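Histone-lysine N-methyltransferase, H3 lysine-9 specific SUVH6 (Arabidopsis thaliana, PDB 6A5K) catalyses S-adenosylmethionine-dependent methylation of the H3K9 site of histone H3 and probably recognises methylated non-CG DNA through its SRA domain. Local coordinates at residues A[357-360]-A[364-367]; A[399-404]-A[449-454]; A[478-483]-A[492-497]. The protein carries 1 engineered substitution. All blocks are in the same frame, centred on the assembly; numbering follows the deposited sequence.

Interaction 1 of 3, residues A[357-360]-A[364-367]. With SAM (S-adenosylmethionine), chain F.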
loop_
_atom_site.group_PDB
_atom_site.type_symbol
_atom_site.label_atom_id
_atom_site.label_comp_id
_atom_site.label_asym_id
_atom_site.label_seq_id
_atom_site.Cartn_x
_atom_site.Cartn_y
_atom_site.Cartn_z
ATOM N N ILE A 357 5.793 9.319 13.219
ATOM C CA ILE A 357 4.563 10.065 13.439
ATOM C C ILE A 357 4.783 11.522 13.058
ATOM O O ILE A 357 5.911 12.035 13.096
ATOM C CB ILE A 357 4.043 9.970 14.894
ATOM C CG1 ILE A 357 4.973 10.688 15.880
ATOM C CG2 ILE A 357 3.825 8.510 15.290
ATOM C CD1 ILE A 357 4.372 10.831 17.273
ATOM N N PHE A 358 3.703 12.183 12.662
ATOM C CA PHE A 358 3.817 13.543 12.172
ATOM C C PHE A 358 2.551 14.330 12.470
ATOM O O PHE A 358 1.482 13.753 12.660
ATOM C CB PHE A 358 4.104 13.553 10.665
ATOM C CG PHE A 358 2.922 13.157 9.820
ATOM C CD1 PHE A 358 2.566 11.822 9.681
ATOM C CD2 PHE A 358 2.166 14.122 9.169
ATOM C CE1 PHE A 358 1.470 11.457 8.902
ATOM C CE2 PHE A 358 1.077 13.767 8.396
ATOM C CZ PHE A 358 0.724 12.429 8.268
ATOM N N LYS A 359 2.670 15.650 12.495
ATOM C CA LYS A 359 1.512 16.481 12.790
ATOM C C LYS A 359 0.713 16.839 11.537
ATOM O O LYS A 359 1.265 17.318 10.540
ATOM C CB LYS A 359 1.943 17.762 13.508
ATOM C CG LYS A 359 0.795 18.510 14.166
ATOM C CD LYS A 359 0.131 17.658 15.230
ATOM C CE LYS A 359 -0.339 18.497 16.410
ATOM N NZ LYS A 359 -1.164 19.668 16.000
ATOM N N THR A 360 -0.592 16.598 11.597
ATOM C CA THR A 360 -1.504 16.984 10.528
ATOM C C THR A 360 -2.125 18.317 10.899
ATOM O O THR A 360 -1.981 18.766 12.034
ATOM C CB THR A 360 -2.627 15.953 10.312
ATOM O OG1 THR A 360 -3.514 15.988 11.435
ATOM C CG2 THR A 360 -2.065 14.553 10.142
ATOM N N GLY A 364 -4.669 16.064 14.427
ATOM C CA GLY A 364 -3.587 15.839 15.370
ATOM C C GLY A 364 -2.425 15.067 14.768
ATOM O O GLY A 364 -2.023 15.307 13.630
ATOM N N TRP A 365 -1.875 14.137 15.540
ATOM C CA TRP A 365 -0.764 13.324 15.069
ATOM C C TRP A 365 -1.266 12.122 14.272
ATOM O O TRP A 365 -2.299 11.539 14.602
ATOM C CB TRP A 365 0.096 12.859 16.247
ATOM C CG TRP A 365 0.761 13.996 16.970
ATOM C CD1 TRP A 365 0.230 14.755 17.968
ATOM C CD2 TRP A 365 2.077 14.508 16.728
ATOM N NE1 TRP A 365 1.139 15.711 18.369
ATOM C CE2 TRP A 365 2.278 15.578 17.624
ATOM C CE3 TRP A 365 3.101 14.165 15.840
ATOM C CZ2 TRP A 365 3.468 16.304 17.660
ATOM C CZ3 TRP A 365 4.283 14.889 15.880
ATOM C CH2 TRP A 365 4.455 15.947 16.784
ATOM N N GLY A 366 -0.531 11.774 13.219
ATOM C CA GLY A 366 -0.798 10.589 12.422
ATOM C C GLY A 366 0.477 9.808 12.145
ATOM O O GLY A 366 1.546 10.148 12.662
ATOM N N VAL A 367 0.369 8.773 11.311
ATOM C CA VAL A 367 1.491 7.877 11.028
ATOM C C VAL A 367 1.787 7.824 9.537
ATOM O O VAL A 367 0.868 7.745 8.728
ATOM C CB VAL A 367 1.210 6.431 11.530
ATOM C CG1 VAL A 367 2.367 5.502 11.175
ATOM C CG2 VAL A 367 0.953 6.411 13.037
HETATM N N SAM F . -4.696 11.949 15.937
HETATM C CA SAM F . -4.439 11.201 17.182
HETATM C C SAM F . -3.399 11.864 18.087
HETATM O O SAM F . -2.985 11.283 19.100
HETATM O OXT SAM F . -2.946 12.982 17.824
HETATM C CB SAM F . -4.011 9.768 16.868
HETATM C CG SAM F . -5.210 8.898 16.515
HETATM S SD SAM F . -6.217 8.704 18.004
HETATM C CE SAM F . -6.248 6.918 18.074
HETATM C "C5'" SAM F . -7.913 8.967 17.461
HETATM C "C4'" SAM F . -8.261 10.442 17.482
HETATM O "O4'" SAM F . -7.656 11.094 16.372
HETATM C "C3'" SAM F . -9.757 10.654 17.348
HETATM O "O3'" SAM F . -10.383 10.671 18.610
HETATM C "C2'" SAM F . -9.806 12.004 16.681
HETATM O "O2'" SAM F . -9.597 12.987 17.670
HETATM C "C1'" SAM F . -8.579 11.995 15.797
HETATM N N9 SAM F . -8.940 11.522 14.444
HETATM C C8 SAM F . -8.515 10.379 13.819
HETATM N N7 SAM F . -9.086 10.317 12.586
HETATM C C5 SAM F . -9.884 11.401 12.427
HETATM C C6 SAM F . -10.692 11.839 11.383
HETATM N N6 SAM F . -10.797 11.139 10.252
HETATM N N1 SAM F . -11.410 13.005 11.531
HETATM C C2 SAM F . -11.313 13.745 12.693
HETATM N N3 SAM F . -10.500 13.312 13.723
HETATM C C4 SAM F . -9.794 12.166 13.591
HETATM O O HOH W 1 -4.669 18.823 14.152
#
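Backbone bonds run both ways between Phe-358 and Gly-366, the hydrogen-bonded pair of an antiparallel beta hairpin. Phe-358 N donates to Gly-366 O at 3.0 Å, and Gly-366 N returns a straighter bond to Phe-358 O (2.9 Å, 167° at the hydrogen). Thr-360 grips Gly-364 O twice, from opposite faces of the carbonyl plane: its amide N lies 2.8 Å and its hydroxyl OG1 2.7 Å from that oxygen.

Apolar packing covers the flank carrying Ile-357, Lys-359 and Trp-365. Lys-359 CG is anti to the backbone N (chi1 -165°) and the chain then bends, laying CD over the indole, 3.8 Å from the centroid of the Trp-365 five-membered ring and 7° off its normal, a CH-pi contact; NZ runs on to salt bridges with Asp-263 and Glu-265. Ile-357 CD1 approaches Trp-365 CE3 (3.8 Å).

Trp-365 N donates to SAM OXT at 2.8 Å, and Trp-365 O accepts from SAM N at 2.8 Å. Gly-364, Trp-365 and Gly-366 form the GWG signature of SET domains; a side chain on Gly-364 would strike OXT. The main chain of Trp-365 thus meets both amino and carboxylate groups of the methionyl end through bonds its indole does not supply.

Interaction 2 of 3, residues A[399-404]-A[449-454]. With SAM (S-adenosylmethionine), chain F.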
loop_
_atom_site.group_PDB
_atom_site.type_symbol
_atom_site.label_atom_id
_atom_site.label_comp_id
_atom_site.label_asym_id
_atom_site.label_seq_id
_atom_site.Cartn_x
_atom_site.Cartn_y
_atom_site.Cartn_z
ATOM N N ASP A 399 -10.833 7.153 25.792
ATOM C CA ASP A 399 -11.788 6.870 24.721
ATOM C C ASP A 399 -11.191 7.048 23.329
ATOM O O ASP A 399 -11.649 6.420 22.381
ATOM C CB ASP A 399 -13.032 7.753 24.857
ATOM C CG ASP A 399 -12.796 9.180 24.398
ATOM O OD1 ASP A 399 -12.545 10.046 25.260
ATOM O OD2 ASP A 399 -12.876 9.442 23.177
ATOM N N GLU A 400 -10.173 7.896 23.204
ATOM C CA GLU A 400 -9.594 8.162 21.892
ATOM C C GLU A 400 -8.561 7.118 21.476
ATOM O O GLU A 400 -8.068 7.157 20.354
ATOM C CB GLU A 400 -8.972 9.559 21.850
ATOM C CG GLU A 400 -10.003 10.673 21.823
ATOM C CD GLU A 400 -9.390 12.029 21.545
ATOM O OE1 GLU A 400 -8.588 12.505 22.375
ATOM O OE2 GLU A 400 -9.706 12.612 20.487
ATOM N N TYR A 401 -8.260 6.170 22.358
ATOM C CA TYR A 401 -7.226 5.180 22.077
ATOM C C TYR A 401 -7.685 3.757 22.359
ATOM O O TYR A 401 -6.924 2.932 22.859
ATOM C CB TYR A 401 -5.962 5.511 22.878
ATOM C CG TYR A 401 -5.409 6.867 22.520
ATOM C CD1 TYR A 401 -4.717 7.064 21.327
ATOM C CD2 TYR A 401 -5.614 7.964 23.347
ATOM C CE1 TYR A 401 -4.224 8.309 20.984
ATOM C CE2 TYR A 401 -5.126 9.213 23.007
ATOM C CZ TYR A 401 -4.432 9.377 21.824
ATOM O OH TYR A 401 -3.944 10.618 21.482
ATOM N N LEU A 402 -8.939 3.476 22.026
ATOM C CA LEU A 402 -9.491 2.140 22.190
ATOM C C LEU A 402 -9.671 1.456 20.832
ATOM O O LEU A 402 -10.204 2.054 19.899
ATOM C CB LEU A 402 -10.836 2.197 22.918
ATOM C CG LEU A 402 -10.870 2.834 24.304
ATOM C CD1 LEU A 402 -12.299 2.835 24.833
ATOM C CD2 LEU A 402 -9.925 2.099 25.257
ATOM N N PHE A 403 -9.206 0.218 20.721
ATOM C CA PHE A 403 -9.533 -0.611 19.566
ATOM C C PHE A 403 -10.500 -1.700 20.006
ATOM O O PHE A 403 -10.123 -2.615 20.739
ATOM C CB PHE A 403 -8.287 -1.238 18.933
ATOM C CG PHE A 403 -8.551 -1.875 17.590
ATOM C CD1 PHE A 403 -9.076 -3.154 17.502
ATOM C CD2 PHE A 403 -8.284 -1.182 16.414
ATOM C CE1 PHE A 403 -9.324 -3.741 16.267
ATOM C CE2 PHE A 403 -8.527 -1.761 15.180
ATOM C CZ PHE A 403 -9.045 -3.045 15.109
ATOM N N ASP A 404 -11.742 -1.591 19.551
ATOM C CA ASP A 404 -12.774 -2.573 19.859
ATOM C C ASP A 404 -12.549 -3.804 18.979
ATOM O O ASP A 404 -12.706 -3.734 17.764
ATOM C CB ASP A 404 -14.162 -1.956 19.624
ATOM C CG ASP A 404 -15.302 -2.842 20.099
ATOM O OD1 ASP A 404 -15.235 -4.076 19.951
ATOM O OD2 ASP A 404 -16.287 -2.284 20.618
ATOM N N VAL A 449 3.079 2.555 18.359
ATOM C CA VAL A 449 2.823 3.540 17.306
ATOM C C VAL A 449 1.404 3.408 16.724
ATOM O O VAL A 449 0.837 4.376 16.197
ATOM C CB VAL A 449 3.873 3.416 16.177
ATOM C CG1 VAL A 449 3.734 2.073 15.442
ATOM C CG2 VAL A 449 3.772 4.592 15.196
ATOM N N GLY A 450 0.822 2.220 16.844
ATOM C CA GLY A 450 -0.511 1.968 16.328
ATOM C C GLY A 450 -1.562 2.925 16.866
ATOM O O GLY A 450 -2.547 3.208 16.178
ATOM N N ARG A 451 -1.349 3.442 18.080
ATOM C CA ARG A 451 -2.303 4.362 18.695
ATOM C C ARG A 451 -2.434 5.662 17.889
ATOM O O ARG A 451 -3.384 6.409 18.068
ATOM C CB ARG A 451 -1.901 4.688 20.150
ATOM C CG ARG A 451 -0.744 5.683 20.264
ATOM C CD ARG A 451 -0.083 5.678 21.650
ATOM N NE ARG A 451 -0.966 6.146 22.720
ATOM C CZ ARG A 451 -1.269 7.424 22.939
ATOM N NH1 ARG A 451 -0.788 8.370 22.143
ATOM N NH2 ARG A 451 -2.074 7.757 23.938
ATOM N N PHE A 452 -1.484 5.936 17.001
ATOM C CA PHE A 452 -1.474 7.219 16.294
ATOM C C PHE A 452 -2.076 7.158 14.891
ATOM O O PHE A 452 -2.216 8.191 14.236
ATOM C CB PHE A 452 -0.046 7.765 16.207
ATOM C CG PHE A 452 0.481 8.292 17.506
ATOM C CD1 PHE A 452 1.515 7.646 18.164
ATOM C CD2 PHE A 452 -0.051 9.444 18.067
ATOM C CE1 PHE A 452 2.009 8.134 19.365
ATOM C CE2 PHE A 452 0.439 9.941 19.268
ATOM C CZ PHE A 452 1.468 9.286 19.916
ATOM N N ILE A 453 -2.436 5.963 14.426
ATOM C CA ILE A 453 -3.012 5.824 13.078
ATOM C C ILE A 453 -4.437 6.386 13.038
ATOM O O ILE A 453 -5.308 5.966 13.809
ATOM C CB ILE A 453 -3.025 4.351 12.607
ATOM C CG1 ILE A 453 -1.609 3.768 12.635
ATOM C CG2 ILE A 453 -3.620 4.237 11.194
ATOM C CD1 ILE A 453 -1.568 2.262 12.414
ATOM N N ASN A 454 -4.659 7.355 12.155
ATOM C CA ASN A 454 -5.945 8.039 12.063
ATOM C C ASN A 454 -6.983 7.269 11.250
ATOM O O ASN A 454 -6.664 6.298 10.582
ATOM C CB ASN A 454 -5.749 9.441 11.467
ATOM C CG ASN A 454 -5.156 10.417 12.472
ATOM O OD1 ASN A 454 -5.445 10.338 13.664
ATOM N ND2 ASN A 454 -4.321 11.336 11.997
HETATM N N SAM F . -4.696 11.949 15.937
HETATM C CA SAM F . -4.439 11.201 17.182
HETATM C C SAM F . -3.399 11.864 18.087
HETATM O O SAM F . -2.985 11.283 19.100
HETATM O OXT SAM F . -2.946 12.982 17.824
HETATM C CB SAM F . -4.011 9.768 16.868
HETATM C CG SAM F . -5.210 8.898 16.515
HETATM S SD SAM F . -6.217 8.704 18.004
HETATM C CE SAM F . -6.248 6.918 18.074
HETATM C "C5'" SAM F . -7.913 8.967 17.461
HETATM C "C4'" SAM F . -8.261 10.442 17.482
HETATM O "O4'" SAM F . -7.656 11.094 16.372
HETATM C "C3'" SAM F . -9.757 10.654 17.348
HETATM O "O3'" SAM F . -10.383 10.671 18.610
HETATM C "C2'" SAM F . -9.806 12.004 16.681
HETATM O "O2'" SAM F . -9.597 12.987 17.670
HETATM C "C1'" SAM F . -8.579 11.995 15.797
HETATM N N9 SAM F . -8.940 11.522 14.444
HETATM C C8 SAM F . -8.515 10.379 13.819
HETATM N N7 SAM F . -9.086 10.317 12.586
HETATM C C5 SAM F . -9.884 11.401 12.427
HETATM C C6 SAM F . -10.692 11.839 11.383
HETATM N N6 SAM F . -10.797 11.139 10.252
HETATM N N1 SAM F . -11.410 13.005 11.531
HETATM C C2 SAM F . -11.313 13.745 12.693
HETATM N N3 SAM F . -10.500 13.312 13.723
HETATM C C4 SAM F . -9.794 12.166 13.591
#
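The guanidinium of Arg-451 lies flat on the ring of Tyr-401, the two planes 19° apart and their centres separated by 3.8 Å. NH2 stands over the middle of the phenol, with Arg-451 NH2 3.5 Å from Tyr-401 CE2, so the contact is at once a stack and a cation-pi interaction. Arg-451 reaches it with CG between the backbone N and carbonyl carbon (chi1 77°) and a bend at chi3 that lays the flat group against the ring. Its polar end is held from outside: NE donates to Ala-443 O, and NH2 makes a weak bond to Ala-444 O. The opposite face of the Tyr-401 ring is covered by its own neighbour, Glu-400 CB. In the ring plane, Arg-451 O comes 3.6 Å from Tyr-401 CD1.

Arg-451 opens the RFINHSC signature of SET domains, which begins within a short 3-10 turn (Phe-452 N to Val-449 O) and runs on into the cofactor pocket. Arg-451 O is buried and has no hydrogen-bond partner in the model, but it lies 2.9 Å from SAM CE, consistent with the C-H...O contacts to the sulfonium methyl known from this family. Tyr-401 OH donates to SAM O at 2.7 Å, and Asn-454 OD1 accepts from SAM N at 2.9 Å.

Away from this pair the two segments draw apart, and the cofactor lies between them in place of direct packing, which buries just 158 Å². On this looser side Glu-400 is partly exposed and makes essentially no contact with 449-454. Its extended side chain turns instead to the ribose, where Glu-400 OE2 accepts from SAM O2' and SAM O3', each at 2.8 Å.

Interaction 3 of 3, residues A[478-483]-A[492-497]. With SAM (S-adenosylmethionine), chain F.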
loop_
_atom_site.group_PDB
_atom_site.type_symbol
_atom_site.label_atom_id
_atom_site.label_comp_id
_atom_site.label_asym_id
_atom_site.label_seq_id
_atom_site.Cartn_x
_atom_site.Cartn_y
_atom_site.Cartn_z
ATOM N N VAL A 478 -4.200 -7.701 16.760
ATOM C CA VAL A 478 -4.726 -6.831 15.708
ATOM C C VAL A 478 -3.556 -6.321 14.870
ATOM O O VAL A 478 -2.754 -5.511 15.334
ATOM C CB VAL A 478 -5.549 -5.673 16.304
ATOM C CG1 VAL A 478 -5.932 -4.652 15.231
ATOM C CG2 VAL A 478 -6.800 -6.236 16.996
HETATM N N MSE A 479 -3.447 -6.827 13.644
HETATM C CA MSE A 479 -2.307 -6.530 12.781
HETATM C C MSE A 479 -2.754 -5.719 11.575
HETATM O O MSE A 479 -3.674 -6.129 10.872
HETATM C CB MSE A 479 -1.646 -7.828 12.308
HETATM C CG MSE A 479 -1.329 -8.814 13.444
HETATM SE SE MSE A 479 -0.083 -8.016 14.692
HETATM C CE MSE A 479 0.839 -9.622 15.323
ATOM N N PHE A 480 -2.102 -4.592 11.310
ATOM C CA PHE A 480 -2.474 -3.795 10.141
ATOM C C PHE A 480 -1.708 -4.188 8.881
ATOM O O PHE A 480 -0.498 -4.432 8.925
ATOM C CB PHE A 480 -2.267 -2.312 10.431
ATOM C CG PHE A 480 -3.105 -1.811 11.556
ATOM C CD1 PHE A 480 -4.457 -1.578 11.369
ATOM C CD2 PHE A 480 -2.553 -1.586 12.808
ATOM C CE1 PHE A 480 -5.243 -1.118 12.404
ATOM C CE2 PHE A 480 -3.337 -1.135 13.847
ATOM C CZ PHE A 480 -4.681 -0.898 13.645
ATOM N N PHE A 481 -2.431 -4.238 7.761
ATOM C CA PHE A 481 -1.862 -4.551 6.450
ATOM C C PHE A 481 -2.213 -3.464 5.425
ATOM O O PHE A 481 -3.300 -2.890 5.472
ATOM C CB PHE A 481 -2.387 -5.896 5.930
ATOM C CG PHE A 481 -1.799 -7.096 6.619
ATOM C CD1 PHE A 481 -2.349 -7.570 7.806
ATOM C CD2 PHE A 481 -0.715 -7.761 6.067
ATOM C CE1 PHE A 481 -1.813 -8.678 8.440
ATOM C CE2 PHE A 481 -0.175 -8.877 6.701
ATOM C CZ PHE A 481 -0.725 -9.334 7.875
ATOM N N ALA A 482 -1.305 -3.209 4.488
ATOM C CA ALA A 482 -1.587 -2.291 3.378
ATOM C C ALA A 482 -2.541 -2.908 2.349
ATOM O O ALA A 482 -2.380 -4.067 1.962
ATOM C CB ALA A 482 -0.283 -1.872 2.695
ATOM N N GLN A 483 -3.529 -2.136 1.894
ATOM C CA GLN A 483 -4.388 -2.594 0.800
ATOM C C GLN A 483 -4.205 -1.764 -0.481
ATOM O O GLN A 483 -5.009 -1.850 -1.408
ATOM C CB GLN A 483 -5.867 -2.608 1.230
ATOM C CG GLN A 483 -6.471 -1.268 1.655
ATOM C CD GLN A 483 -7.978 -1.375 1.872
ATOM O OE1 GLN A 483 -8.528 -2.476 1.944
ATOM N NE2 GLN A 483 -8.651 -0.234 1.960
ATOM N N LEU A 492 -0.896 6.901 6.670
ATOM C CA LEU A 492 -1.510 5.589 6.845
ATOM C C LEU A 492 -2.777 5.704 7.695
ATOM O O LEU A 492 -2.758 6.334 8.750
ATOM C CB LEU A 492 -0.525 4.625 7.505
ATOM C CG LEU A 492 0.876 4.554 6.898
ATOM C CD1 LEU A 492 1.742 3.582 7.695
ATOM C CD2 LEU A 492 0.774 4.114 5.452
ATOM N N CYS A 493 -3.865 5.095 7.227
ATOM C CA CYS A 493 -5.161 5.142 7.903
ATOM C C CYS A 493 -5.932 3.846 7.706
ATOM O O CYS A 493 -5.739 3.156 6.711
ATOM C CB CYS A 493 -6.021 6.294 7.381
ATOM S SG CYS A 493 -5.294 7.948 7.550
ATOM N N TYR A 494 -6.828 3.548 8.644
ATOM C CA TYR A 494 -7.784 2.456 8.488
ATOM C C TYR A 494 -9.162 2.938 8.923
ATOM O O TYR A 494 -9.314 4.047 9.446
ATOM C CB TYR A 494 -7.372 1.214 9.297
ATOM C CG TYR A 494 -7.379 1.442 10.789
ATOM C CD1 TYR A 494 -6.294 2.036 11.417
ATOM C CD2 TYR A 494 -8.469 1.068 11.569
ATOM C CE1 TYR A 494 -6.285 2.261 12.774
ATOM C CE2 TYR A 494 -8.468 1.293 12.950
ATOM C CZ TYR A 494 -7.368 1.888 13.538
ATOM O OH TYR A 494 -7.331 2.124 14.896
ATOM N N ASP A 495 -10.163 2.094 8.711
ATOM C CA ASP A 495 -11.546 2.416 9.054
ATOM C C ASP A 495 -11.833 2.149 10.541
ATOM O O ASP A 495 -11.878 0.999 10.975
ATOM C CB ASP A 495 -12.489 1.597 8.164
ATOM C CG ASP A 495 -13.954 1.809 8.496
ATOM O OD1 ASP A 495 -14.312 2.876 9.037
ATOM O OD2 ASP A 495 -14.750 0.887 8.220
ATOM N N TYR A 496 -12.037 3.216 11.312
ATOM C CA TYR A 496 -12.311 3.100 12.756
ATOM C C TYR A 496 -13.599 2.343 13.050
ATOM O O TYR A 496 -13.757 1.756 14.128
ATOM C CB TYR A 496 -12.403 4.479 13.412
ATOM C CG TYR A 496 -11.085 5.092 13.816
ATOM C CD1 TYR A 496 -9.878 4.613 13.316
ATOM C CD2 TYR A 496 -11.053 6.162 14.705
ATOM C CE1 TYR A 496 -8.665 5.192 13.693
ATOM C CE2 TYR A 496 -9.854 6.744 15.089
ATOM C CZ TYR A 496 -8.666 6.261 14.582
ATOM O OH TYR A 496 -7.487 6.856 14.975
ATOM N N ASN A 497 -14.534 2.409 12.105
ATOM C CA ASN A 497 -15.741 1.585 12.148
ATOM C C ASN A 497 -16.679 1.902 13.318
ATOM O O ASN A 497 -17.469 1.055 13.728
ATOM C CB ASN A 497 -15.339 0.096 12.177
ATOM C CG ASN A 497 -16.461 -0.831 11.741
ATOM O OD1 ASN A 497 -17.222 -0.516 10.826
ATOM N ND2 ASN A 497 -16.573 -1.981 12.408
HETATM N N SAM F . -4.696 11.949 15.937
HETATM C CA SAM F . -4.439 11.201 17.182
HETATM C C SAM F . -3.399 11.864 18.087
HETATM O O SAM F . -2.985 11.283 19.100
HETATM O OXT SAM F . -2.946 12.982 17.824
HETATM C CB SAM F . -4.011 9.768 16.868
HETATM C CG SAM F . -5.210 8.898 16.515
HETATM S SD SAM F . -6.217 8.704 18.004
HETATM C CE SAM F . -6.248 6.918 18.074
HETATM C "C5'" SAM F . -7.913 8.967 17.461
HETATM C "C4'" SAM F . -8.261 10.442 17.482
HETATM O "O4'" SAM F . -7.656 11.094 16.372
HETATM C "C3'" SAM F . -9.757 10.654 17.348
HETATM O "O3'" SAM F . -10.383 10.671 18.610
HETATM C "C2'" SAM F . -9.806 12.004 16.681
HETATM O "O2'" SAM F . -9.597 12.987 17.670
HETATM C "C1'" SAM F . -8.579 11.995 15.797
HETATM N N9 SAM F . -8.940 11.522 14.444
HETATM C C8 SAM F . -8.515 10.379 13.819
HETATM N N7 SAM F . -9.086 10.317 12.586
HETATM C C5 SAM F . -9.884 11.401 12.427
HETATM C C6 SAM F . -10.692 11.839 11.383
HETATM N N6 SAM F . -10.797 11.139 10.252
HETATM N N1 SAM F . -11.410 13.005 11.531
HETATM C C2 SAM F . -11.313 13.745 12.693
HETATM N N3 SAM F . -10.500 13.312 13.723
HETATM C C4 SAM F . -9.794 12.166 13.591
#
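The phenol oxygen of Tyr-496 is hydrogen-bonded to Ile-453 O, pinning the end of the ELCYDY stretch, a second SET-domain signature, to the RFINHSC segment. The direct contact with 478-483 comes two residues earlier in that signature, where Tyr-494 meets Phe-480. Their backbones stay well apart, with 8.4 Å between Phe-480 CA and Tyr-494 CA, and the two rings bridge the interval between the sheet that holds strand 477-482 and the one that holds strand 491-494.

The rings meet obliquely, with planes at 36° and centroids 4.6 Å apart. It is the CE1 corner of Phe-480 that presses in, standing over the centre of the tyrosine ring; the shortest approach is Phe-480 CE1 to Tyr-494 CD1 at 3.5 Å, and Phe-480 CZ leans over Tyr-494 CE1. For Tyr-494, a chi1 of 65° places CG between its backbone N and carbonyl carbon and presents a ring face, not an edge, to the incoming corner. Ile-453 touches both aromatic side chains, and Phe-403 also packs on Tyr-494, so the pair belongs to a buried apolar cluster. An alanine in place of Tyr-494 would take away the face on which Phe-480 rests and is likely to open a gap between the two sheets, leaving the phenylalanine ring free to tilt.

Beyond the rings the chain turns sharply. Asp-495 OD1 accepts from Asn-497 N at 3.1 Å, an Asx turn in which the amide comes from above the carboxylate plane. Tyr-496 N donates to His-455 ND1, and the aromatic ring then meets the cofactor edge-on: SAM C5' lies near its plane, 3.8 Å from Tyr-496 CE2.

How the interactions relate
The three contacts follow one another along the chain, each closing before the next opens, yet they gather round one cofactor. Centres of interactions 1 and 2 lie about 12 Å apart, those of 2 and 3 about 11 Å, and those of 1 and 3 about 16 Å. Interactions 1 and 3 share a sheet, in which strand 365-369 neighbours strand 491-494 and Val-367 O is probably hydrogen-bonded to Leu-492 N. Segment 449-454 of interaction 2 packs against both, with Phe-452 on Val-367 and Ile-453 on Tyr-494. Pieces remote in sequence, the hairpin, segment 399-404 and the two SET signatures, thus build the S-adenosylmethionine pocket together, while Phe-480 ties it to the four-stranded sheet.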